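Local atomic coordinates of LP04448p (Drosophila melanogaster, PDB entry 2QK2), a protein that belongs to the XMAP215/Dis1 family of microtubule plus-end tracking proteins, whose TOG domains probably bind tubulin. Residues S102-F107 with S151-F156; E140-K145 with T179-T184; N94-C99 with Y126-L131. All blocks are in the same frame, centred on the assembly; numbering follows the deposited sequence.

Interaction 1: residues S102-F107 with S151-F156; sequences SLLEKF and SETALF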
loop_
_atom_site.group_PDB
_atom_site.type_symbol
_atom_site.label_atom_id
_atom_site.label_comp_id
_atom_site.label_asym_id
_atom_site.label_seq_id
_atom_site.Cartn_x
_atom_site.Cartn_y
_atom_site.Cartn_z
ATOM N N SER A 102 -7.076 5.993 -3.499
ATOM C CA SER A 102 -8.119 5.037 -3.874
ATOM C C SER A 102 -7.982 3.727 -3.116
ATOM O O SER A 102 -8.969 3.170 -2.633
ATOM C CB SER A 102 -8.068 4.747 -5.380
ATOM O OG SER A 102 -8.169 5.942 -6.130
ATOM N N LEU A 103 -6.756 3.226 -3.029
ATOM C CA LEU A 103 -6.508 1.979 -2.319
ATOM C C LEU A 103 -6.847 2.105 -0.831
ATOM O O LEU A 103 -7.525 1.237 -0.270
ATOM C CB LEU A 103 -5.050 1.552 -2.499
ATOM C CG LEU A 103 -4.712 1.046 -3.910
ATOM C CD1 LEU A 103 -3.204 0.912 -4.071
ATOM C CD2 LEU A 103 -5.400 -0.303 -4.150
ATOM N N LEU A 104 -6.385 3.180 -0.194
ATOM C CA LEU A 104 -6.648 3.390 1.231
ATOM C C LEU A 104 -8.145 3.427 1.538
ATOM O O LEU A 104 -8.607 2.788 2.485
ATOM C CB LEU A 104 -5.990 4.688 1.714
ATOM C CG LEU A 104 -4.457 4.678 1.759
ATOM C CD1 LEU A 104 -3.934 6.070 2.094
ATOM C CD2 LEU A 104 -3.981 3.657 2.779
ATOM N N GLU A 105 -8.902 4.174 0.741
ATOM C CA GLU A 105 -10.343 4.270 0.945
ATOM C C GLU A 105 -11.053 2.935 0.763
ATOM O O GLU A 105 -12.094 2.685 1.375
ATOM C CB GLU A 105 -10.940 5.303 -0.006
ATOM C CG GLU A 105 -10.854 6.723 0.522
ATOM C CD GLU A 105 -11.226 7.759 -0.520
ATOM O OE1 GLU A 105 -12.163 7.495 -1.310
ATOM O OE2 GLU A 105 -10.589 8.840 -0.538
ATOM N N LYS A 106 -10.486 2.069 -0.070
ATOM C CA LYS A 106 -11.094 0.775 -0.313
ATOM C C LYS A 106 -10.938 -0.157 0.886
ATOM O O LYS A 106 -11.534 -1.237 0.925
ATOM C CB LYS A 106 -10.507 0.145 -1.580
ATOM C CG LYS A 106 -11.250 -1.099 -2.045
ATOM C CD LYS A 106 -12.751 -0.832 -2.232
ATOM C CE LYS A 106 -13.500 -2.134 -2.485
ATOM N NZ LYS A 106 -14.972 -1.941 -2.589
ATOM N N PHE A 107 -10.144 0.254 1.876
ATOM C CA PHE A 107 -9.977 -0.572 3.065
ATOM C C PHE A 107 -11.248 -0.585 3.909
ATOM O O PHE A 107 -11.264 -1.130 5.012
ATOM C CB PHE A 107 -8.774 -0.111 3.899
ATOM C CG PHE A 107 -7.469 -0.711 3.449
ATOM C CD1 PHE A 107 -6.406 0.098 3.066
ATOM C CD2 PHE A 107 -7.318 -2.094 3.376
ATOM C CE1 PHE A 107 -5.212 -0.461 2.616
ATOM C CE2 PHE A 107 -6.128 -2.663 2.927
ATOM C CZ PHE A 107 -5.071 -1.844 2.546
ATOM N N SER A 151 -7.389 1.807 10.690
ATOM C CA SER A 151 -6.518 0.714 11.093
ATOM C C SER A 151 -5.564 0.286 9.981
ATOM O O SER A 151 -4.353 0.206 10.191
ATOM C CB SER A 151 -7.352 -0.490 11.537
ATOM O OG SER A 151 -6.511 -1.591 11.830
ATOM N N GLU A 152 -6.111 0.004 8.800
ATOM C CA GLU A 152 -5.281 -0.434 7.678
ATOM C C GLU A 152 -4.315 0.657 7.234
ATOM O O GLU A 152 -3.233 0.361 6.728
ATOM C CB GLU A 152 -6.150 -0.882 6.502
ATOM C CG GLU A 152 -6.908 -2.204 6.729
ATOM C CD GLU A 152 -5.988 -3.405 6.931
ATOM O OE1 GLU A 152 -4.937 -3.489 6.250
ATOM O OE2 GLU A 152 -6.324 -4.281 7.763
ATOM N N THR A 153 -4.694 1.916 7.426
ATOM C CA THR A 153 -3.807 3.007 7.051
ATOM C C THR A 153 -2.616 2.988 8.013
ATOM O O THR A 153 -1.468 3.118 7.592
ATOM C CB THR A 153 -4.511 4.382 7.136
ATOM O OG1 THR A 153 -5.604 4.422 6.209
ATOM C CG2 THR A 153 -3.537 5.502 6.787
ATOM N N ALA A 154 -2.891 2.803 9.303
ATOM C CA ALA A 154 -1.822 2.760 10.299
ATOM C C ALA A 154 -0.919 1.559 10.057
ATOM O O ALA A 154 0.294 1.652 10.205
ATOM C CB ALA A 154 -2.411 2.694 11.716
ATOM N N LEU A 155 -1.510 0.425 9.695
ATOM C CA LEU A 155 -0.726 -0.779 9.431
ATOM C C LEU A 155 0.111 -0.585 8.164
ATOM O O LEU A 155 1.237 -1.093 8.060
ATOM C CB LEU A 155 -1.646 -1.990 9.282
ATOM C CG LEU A 155 -2.350 -2.434 10.579
ATOM C CD1 LEU A 155 -3.321 -3.569 10.271
ATOM C CD2 LEU A 155 -1.306 -2.880 11.610
ATOM N N PHE A 156 -0.442 0.143 7.200
ATOM C CA PHE A 156 0.287 0.427 5.961
ATOM C C PHE A 156 1.551 1.221 6.318
ATOM O O PHE A 156 2.635 0.949 5.812
ATOM C CB PHE A 156 -0.586 1.243 5.000
ATOM C CG PHE A 156 0.199 1.969 3.935
ATOM C CD1 PHE A 156 0.952 1.263 3.005
ATOM C CD2 PHE A 156 0.190 3.359 3.876
ATOM C CE1 PHE A 156 1.687 1.932 2.024
ATOM C CE2 PHE A 156 0.922 4.041 2.901
ATOM C CZ PHE A 156 1.670 3.323 1.974
#
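Glu-152 lays its side chain across one face of the Phe-107 ring. CB sits over the aromatic face, 3.5 Å from the Phe-107 ring centroid and 20° off the normal, a CH-pi contact displaced toward the rim; Glu-152 CB is 3.3 Å from Phe-107 CG. The next carbon moves along the rim, with Glu-152 CG 3.4 Å from Phe-107 CD2. A bend at chi2 (-63°) keeps the chain folded over the ring, and it brings Glu-152 OE1 to 3.6 Å from Phe-107 CE2. The carboxylate is tilted 33° from the ring plane. Its other oxygen, OE2, makes a salt bridge with Arg-119, so the acid is held by its methylenes on the ring and by its charge on the arginine. With an alanine here in place of the ring, the methylenes of Glu-152 would probably lose their aromatic support and the carboxylate arm would be freer to swing. Beside this pair, Leu-104 CD2 comes 3.9 Å from Thr-153 OG1 and 4.3 Å from Phe-156 CD2, meeting that second ring obliquely. Thr-153 OG1 spends its polarity on Val-149 O and on Ser-141 OG. The contact joins the C-terminal part of helix 93-105, together with Phe-107, to helix 147-161. Helix 112-126 packs alongside both, through Leu-118 on Phe-107 and Ile-122 on Leu-104 and Phe-156, while Ser-141 and Ile-138 of helix 131-141 touch Leu-104 and Phe-156.

Interaction 2: residues E140-K145 with T179-T184; sequences ESLSNK and TSLVKT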
loop_
_atom_site.group_PDB
_atom_site.type_symbol
_atom_site.label_atom_id
_atom_site.label_comp_id
_atom_site.label_asym_id
_atom_site.label_seq_id
_atom_site.Cartn_x
_atom_site.Cartn_y
_atom_site.Cartn_z
ATOM N N GLU A 140 -4.710 12.218 5.590
ATOM C CA GLU A 140 -6.138 12.393 5.370
ATOM C C GLU A 140 -6.874 11.083 5.650
ATOM O O GLU A 140 -7.959 11.081 6.223
ATOM C CB GLU A 140 -6.397 12.838 3.929
ATOM C CG GLU A 140 -7.857 13.090 3.604
ATOM C CD GLU A 140 -8.066 13.489 2.152
ATOM O OE1 GLU A 140 -7.496 14.524 1.732
ATOM O OE2 GLU A 140 -8.794 12.769 1.430
ATOM N N SER A 141 -6.267 9.968 5.254
ATOM C CA SER A 141 -6.882 8.663 5.458
ATOM C C SER A 141 -6.976 8.285 6.938
ATOM O O SER A 141 -7.910 7.594 7.344
ATOM C CB SER A 141 -6.106 7.594 4.688
ATOM O OG SER A 141 -6.797 6.361 4.710
ATOM N N LEU A 142 -6.013 8.729 7.746
ATOM C CA LEU A 142 -6.044 8.428 9.177
ATOM C C LEU A 142 -7.225 9.141 9.833
ATOM O O LEU A 142 -7.575 8.856 10.980
ATOM C CB LEU A 142 -4.738 8.855 9.855
ATOM C CG LEU A 142 -3.541 7.918 9.649
ATOM C CD1 LEU A 142 -2.300 8.528 10.285
ATOM C CD2 LEU A 142 -3.842 6.552 10.266
ATOM N N SER A 143 -7.834 10.067 9.097
ATOM C CA SER A 143 -8.991 10.808 9.587
ATOM C C SER A 143 -10.293 10.236 9.031
ATOM O O SER A 143 -11.374 10.697 9.387
ATOM C CB SER A 143 -8.893 12.288 9.202
ATOM O OG SER A 143 -7.966 12.967 10.025
ATOM N N ASN A 144 -10.191 9.245 8.150
ATOM C CA ASN A 144 -11.378 8.624 7.567
ATOM C C ASN A 144 -12.277 8.194 8.725
ATOM O O ASN A 144 -11.788 7.713 9.746
ATOM C CB ASN A 144 -10.967 7.408 6.725
ATOM C CG ASN A 144 -12.103 6.867 5.870
ATOM O OD1 ASN A 144 -13.111 6.383 6.382
ATOM N ND2 ASN A 144 -11.935 6.940 4.554
ATOM N N LYS A 145 -13.586 8.367 8.577
ATOM C CA LYS A 145 -14.512 8.005 9.647
ATOM C C LYS A 145 -14.610 6.497 9.850
ATOM O O LYS A 145 -15.013 6.029 10.914
ATOM C CB LYS A 145 -15.914 8.567 9.364
ATOM C CG LYS A 145 -16.764 7.732 8.402
ATOM C CD LYS A 145 -16.762 8.275 6.971
ATOM C CE LYS A 145 -15.389 8.184 6.316
ATOM N NZ LYS A 145 -15.392 8.702 4.917
ATOM N N THR A 179 1.916 12.876 15.352
ATOM C CA THR A 179 0.709 13.557 15.815
ATOM C C THR A 179 -0.548 12.853 15.315
ATOM O O THR A 179 -1.477 12.605 16.085
ATOM C CB THR A 179 0.665 15.025 15.321
ATOM O OG1 THR A 179 1.704 15.773 15.958
ATOM C CG2 THR A 179 -0.683 15.663 15.641
ATOM N N SER A 180 -0.571 12.535 14.022
ATOM C CA SER A 180 -1.721 11.875 13.422
ATOM C C SER A 180 -1.967 10.492 14.014
ATOM O O SER A 180 -3.110 10.124 14.286
ATOM C CB SER A 180 -1.532 11.751 11.905
ATOM O OG SER A 180 -1.401 13.025 11.300
ATOM N N LEU A 181 -0.893 9.730 14.202
ATOM C CA LEU A 181 -0.990 8.386 14.754
ATOM C C LEU A 181 -1.358 8.377 16.243
ATOM O O LEU A 181 -2.038 7.462 16.704
ATOM C CB LEU A 181 0.327 7.623 14.529
ATOM C CG LEU A 181 0.586 7.174 13.082
ATOM C CD1 LEU A 181 2.026 6.689 12.907
ATOM C CD2 LEU A 181 -0.395 6.073 12.734
ATOM N N VAL A 182 -0.906 9.377 16.995
ATOM C CA VAL A 182 -1.240 9.436 18.418
ATOM C C VAL A 182 -2.741 9.686 18.525
ATOM O O VAL A 182 -3.412 9.190 19.435
ATOM C CB VAL A 182 -0.476 10.566 19.138
ATOM C CG1 VAL A 182 -1.049 10.786 20.537
ATOM C CG2 VAL A 182 0.992 10.202 19.236
ATOM N N LYS A 183 -3.267 10.441 17.568
ATOM C CA LYS A 183 -4.687 10.746 17.541
ATOM C C LYS A 183 -5.499 9.455 17.376
ATOM O O LYS A 183 -6.448 9.213 18.117
ATOM C CB LYS A 183 -4.975 11.712 16.395
ATOM C CG LYS A 183 -6.262 12.503 16.538
ATOM C CD LYS A 183 -6.272 13.650 15.543
ATOM C CE LYS A 183 -5.053 14.546 15.752
ATOM N NZ LYS A 183 -4.818 15.480 14.612
ATOM N N THR A 184 -5.127 8.617 16.416
ATOM C CA THR A 184 -5.860 7.373 16.220
ATOM C C THR A 184 -5.544 6.389 17.347
ATOM O O THR A 184 -6.337 5.493 17.645
ATOM C CB THR A 184 -5.551 6.727 14.833
ATOM O OG1 THR A 184 -4.137 6.575 14.662
ATOM C CG2 THR A 184 -6.104 7.600 13.711
#
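Leu-142 reaches over to helix 171-185 and carries this contact almost alone, meeting Ser-180, Leu-181 and Thr-184. Its CG stands opposite the carbonyl carbon and beside the backbone N (chi1 -78°), and the extended chi2 sends CD1 forward. That methyl lands 3.7 Å from Ser-180 CB and 4.0 Å from Leu-181 CD2. Leu-181 starts out from its helix pointing away, yet its chain turns so that CD2 comes back to the leucine methyl. The two leucines cross at a slant. Ser-180 offers its CB to Leu-142, while its hydroxyl is bonded to Leu-176 O one turn back in its own helix. Thr-184 differs: with chi1 at 53°, OG1 is wedged between the backbone N and the carbonyl carbon, and CG2 is turned out toward the loop. There Thr-184 CG2 approaches Leu-142 O to 3.3 Å and Leu-142 CD2 to 4.3 Å. The same rotation brings OG1 to Ser-196 OG of helix 190-207, with which it is hydrogen-bonded. Leu-142 itself belongs to the type I turn from Ser-141 to Asn-144 and also rests on Thr-153 and Ile-157 of helix 147-161. Across the contact, methyl and methylene carbons meet, with one backbone carbonyl oxygen laid against the threonine methyl; the buried hydroxyls find their partners away from Leu-142, which leaves van der Waals packing to join turn and helix.

Interaction 3: residues N94-C99 with Y126-L131; sequences NYASAC and YASTSL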
loop_
_atom_site.group_PDB
_atom_site.type_symbol
_atom_site.label_atom_id
_atom_site.label_comp_id
_atom_site.label_asym_id
_atom_site.label_seq_id
_atom_site.Cartn_x
_atom_site.Cartn_y
_atom_site.Cartn_z
ATOM N N ASN A 94 5.250 7.440 -11.513
ATOM C CA ASN A 94 4.290 8.402 -12.049
ATOM C C ASN A 94 2.816 8.062 -11.847
ATOM O O ASN A 94 1.968 8.943 -11.953
ATOM C CB ASN A 94 4.550 8.649 -13.539
ATOM C CG ASN A 94 5.679 9.637 -13.774
ATOM O OD1 ASN A 94 5.736 10.693 -13.136
ATOM N ND2 ASN A 94 6.580 9.305 -14.693
ATOM N N TYR A 95 2.511 6.800 -11.555
ATOM C CA TYR A 95 1.122 6.382 -11.343
ATOM C C TYR A 95 0.771 6.275 -9.857
ATOM O O TYR A 95 -0.406 6.252 -9.487
ATOM C CB TYR A 95 0.870 5.023 -12.007
ATOM C CG TYR A 95 1.374 4.926 -13.431
ATOM C CD1 TYR A 95 2.494 4.158 -13.739
ATOM C CD2 TYR A 95 0.747 5.625 -14.466
ATOM C CE1 TYR A 95 2.983 4.085 -15.046
ATOM C CE2 TYR A 95 1.228 5.561 -15.782
ATOM C CZ TYR A 95 2.345 4.789 -16.063
ATOM O OH TYR A 95 2.827 4.707 -17.352
ATOM N N ALA A 96 1.797 6.224 -9.012
ATOM C CA ALA A 96 1.629 6.074 -7.565
ATOM C C ALA A 96 0.657 7.012 -6.840
ATOM O O ALA A 96 -0.270 6.550 -6.175
ATOM C CB ALA A 96 3.000 6.131 -6.882
ATOM N N SER A 97 0.862 8.318 -6.955
ATOM C CA SER A 97 0.009 9.276 -6.255
ATOM C C SER A 97 -1.499 9.143 -6.463
ATOM O O SER A 97 -2.275 9.367 -5.530
ATOM C CB SER A 97 0.444 10.702 -6.585
ATOM O OG SER A 97 1.754 10.929 -6.098
ATOM N N ALA A 98 -1.921 8.796 -7.673
ATOM C CA ALA A 98 -3.347 8.650 -7.948
ATOM C C ALA A 98 -3.891 7.332 -7.382
ATOM O O ALA A 98 -5.074 7.230 -7.057
ATOM C CB ALA A 98 -3.603 8.733 -9.453
ATOM N N CYS A 99 -3.021 6.334 -7.244
ATOM C CA CYS A 99 -3.430 5.036 -6.714
ATOM C C CYS A 99 -3.603 4.996 -5.197
ATOM O O CYS A 99 -4.569 4.426 -4.696
ATOM C CB CYS A 99 -2.414 3.954 -7.096
ATOM S SG CYS A 99 -2.397 3.464 -8.831
ATOM N N TYR A 126 4.106 1.637 -2.821
ATOM C CA TYR A 126 4.914 2.464 -1.926
ATOM C C TYR A 126 6.390 2.435 -2.322
ATOM O O TYR A 126 7.079 3.452 -2.264
ATOM C CB TYR A 126 4.780 1.984 -0.477
ATOM C CG TYR A 126 5.674 2.750 0.473
ATOM C CD1 TYR A 126 5.439 4.097 0.741
ATOM C CD2 TYR A 126 6.788 2.143 1.060
ATOM C CE1 TYR A 126 6.292 4.833 1.563
ATOM C CE2 TYR A 126 7.652 2.870 1.890
ATOM C CZ TYR A 126 7.395 4.216 2.132
ATOM O OH TYR A 126 8.250 4.962 2.921
ATOM N N ALA A 127 6.861 1.259 -2.721
ATOM C CA ALA A 127 8.246 1.065 -3.123
ATOM C C ALA A 127 8.684 2.013 -4.239
ATOM O O ALA A 127 9.875 2.302 -4.382
ATOM C CB ALA A 127 8.456 -0.387 -3.556
ATOM N N SER A 128 7.725 2.506 -5.018
ATOM C CA SER A 128 8.027 3.409 -6.126
ATOM C C SER A 128 7.890 4.873 -5.740
ATOM O O SER A 128 8.146 5.756 -6.554
ATOM C CB SER A 128 7.090 3.131 -7.302
ATOM O OG SER A 128 5.791 3.654 -7.047
ATOM N N THR A 129 7.481 5.142 -4.509
ATOM C CA THR A 129 7.300 6.523 -4.081
ATOM C C THR A 129 7.854 6.713 -2.662
ATOM O O THR A 129 8.821 6.045 -2.294
ATOM C CB THR A 129 5.792 6.902 -4.192
ATOM O OG1 THR A 129 5.601 8.279 -3.847
ATOM C CG2 THR A 129 4.944 6.012 -3.296
ATOM N N SER A 130 7.271 7.609 -1.869
ATOM C CA SER A 130 7.768 7.833 -0.505
ATOM C C SER A 130 6.695 8.417 0.401
ATOM O O SER A 130 5.673 8.915 -0.079
ATOM C CB SER A 130 8.954 8.797 -0.529
ATOM O OG SER A 130 8.522 10.103 -0.888
ATOM N N LEU A 131 6.928 8.365 1.713
ATOM C CA LEU A 131 5.963 8.917 2.660
ATOM C C LEU A 131 5.871 10.427 2.461
ATOM O O LEU A 131 4.799 11.015 2.586
ATOM C CB LEU A 131 6.368 8.612 4.110
ATOM C CG LEU A 131 6.336 7.162 4.603
ATOM C CD1 LEU A 131 6.808 7.119 6.053
ATOM C CD2 LEU A 131 4.926 6.585 4.489
#
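Ala-96 presses its one methyl against Ser-128 and Thr-129, at the end of the turn that begins at Tyr-126, and these two are what it meets in the loop. Ala-96 CB is 3.7 Å from Ser-128 OG and 4.0 Å from Thr-129 CB, with Thr-129 CG2 only a little farther at 4.1 Å. The contact is small, one methyl against a hydroxyl oxygen and a branched carbon. It places the helix backbone close to the loop: the two CA atoms of Ala-96 and Thr-129 are 6.7 Å apart.

The second shell holds those two partners. Ser-128 OG, turned back over its own backbone at chi1 76°, is hydrogen-bonded to Ile-125 O. Thr-129 keeps its OG1 trans to the backbone N (chi1 -177°), which leaves CG2 for the alanine and lets OG1 bond to Gln-134 NE2. The same amide nitrogen also bonds to Ser-97 OG, so Gln-134 bridges the neighbour of Ala-96 and the loop. The backbone around them is set by a type I turn, closed by the bond from Thr-129 N to Tyr-126 O at 2.8 Å.

Farther out, Tyr-126 OH is bonded to Thr-164 OG1, and Ile-125 of helix 112-126 also touches Ala-96. At the loop's far end Ser-130 is the N-cap of helix 131-141, its OG bonded to Ala-133 N. A short loop joining successive helices and packed on a helix before it is consistent with the stacked helices of a HEAT-repeat array, the architecture of TOG domains.

Overall arrangement
All three contacts are buried, but interaction 1 lies nearest the centre of the chain, its own centre about 7 Å away, against about 9 Å for that of interaction 3 and about 16 Å for that of interaction 2. Interactions 1 and 3 share helix 93-105, using different turns of it, and Phe-156 packs on Tyr-126 between them. Interactions 1 and 2 meet directly where helix 131-141 lies against helix 147-161. Interactions 2 and 3 do not touch. Chemically, interaction 1 alone has an aromatic face and a charged group, interaction 2 is one leucine set among the carbons of Ser-180, Leu-181 and Thr-184, and interaction 3 a single methyl against a turn.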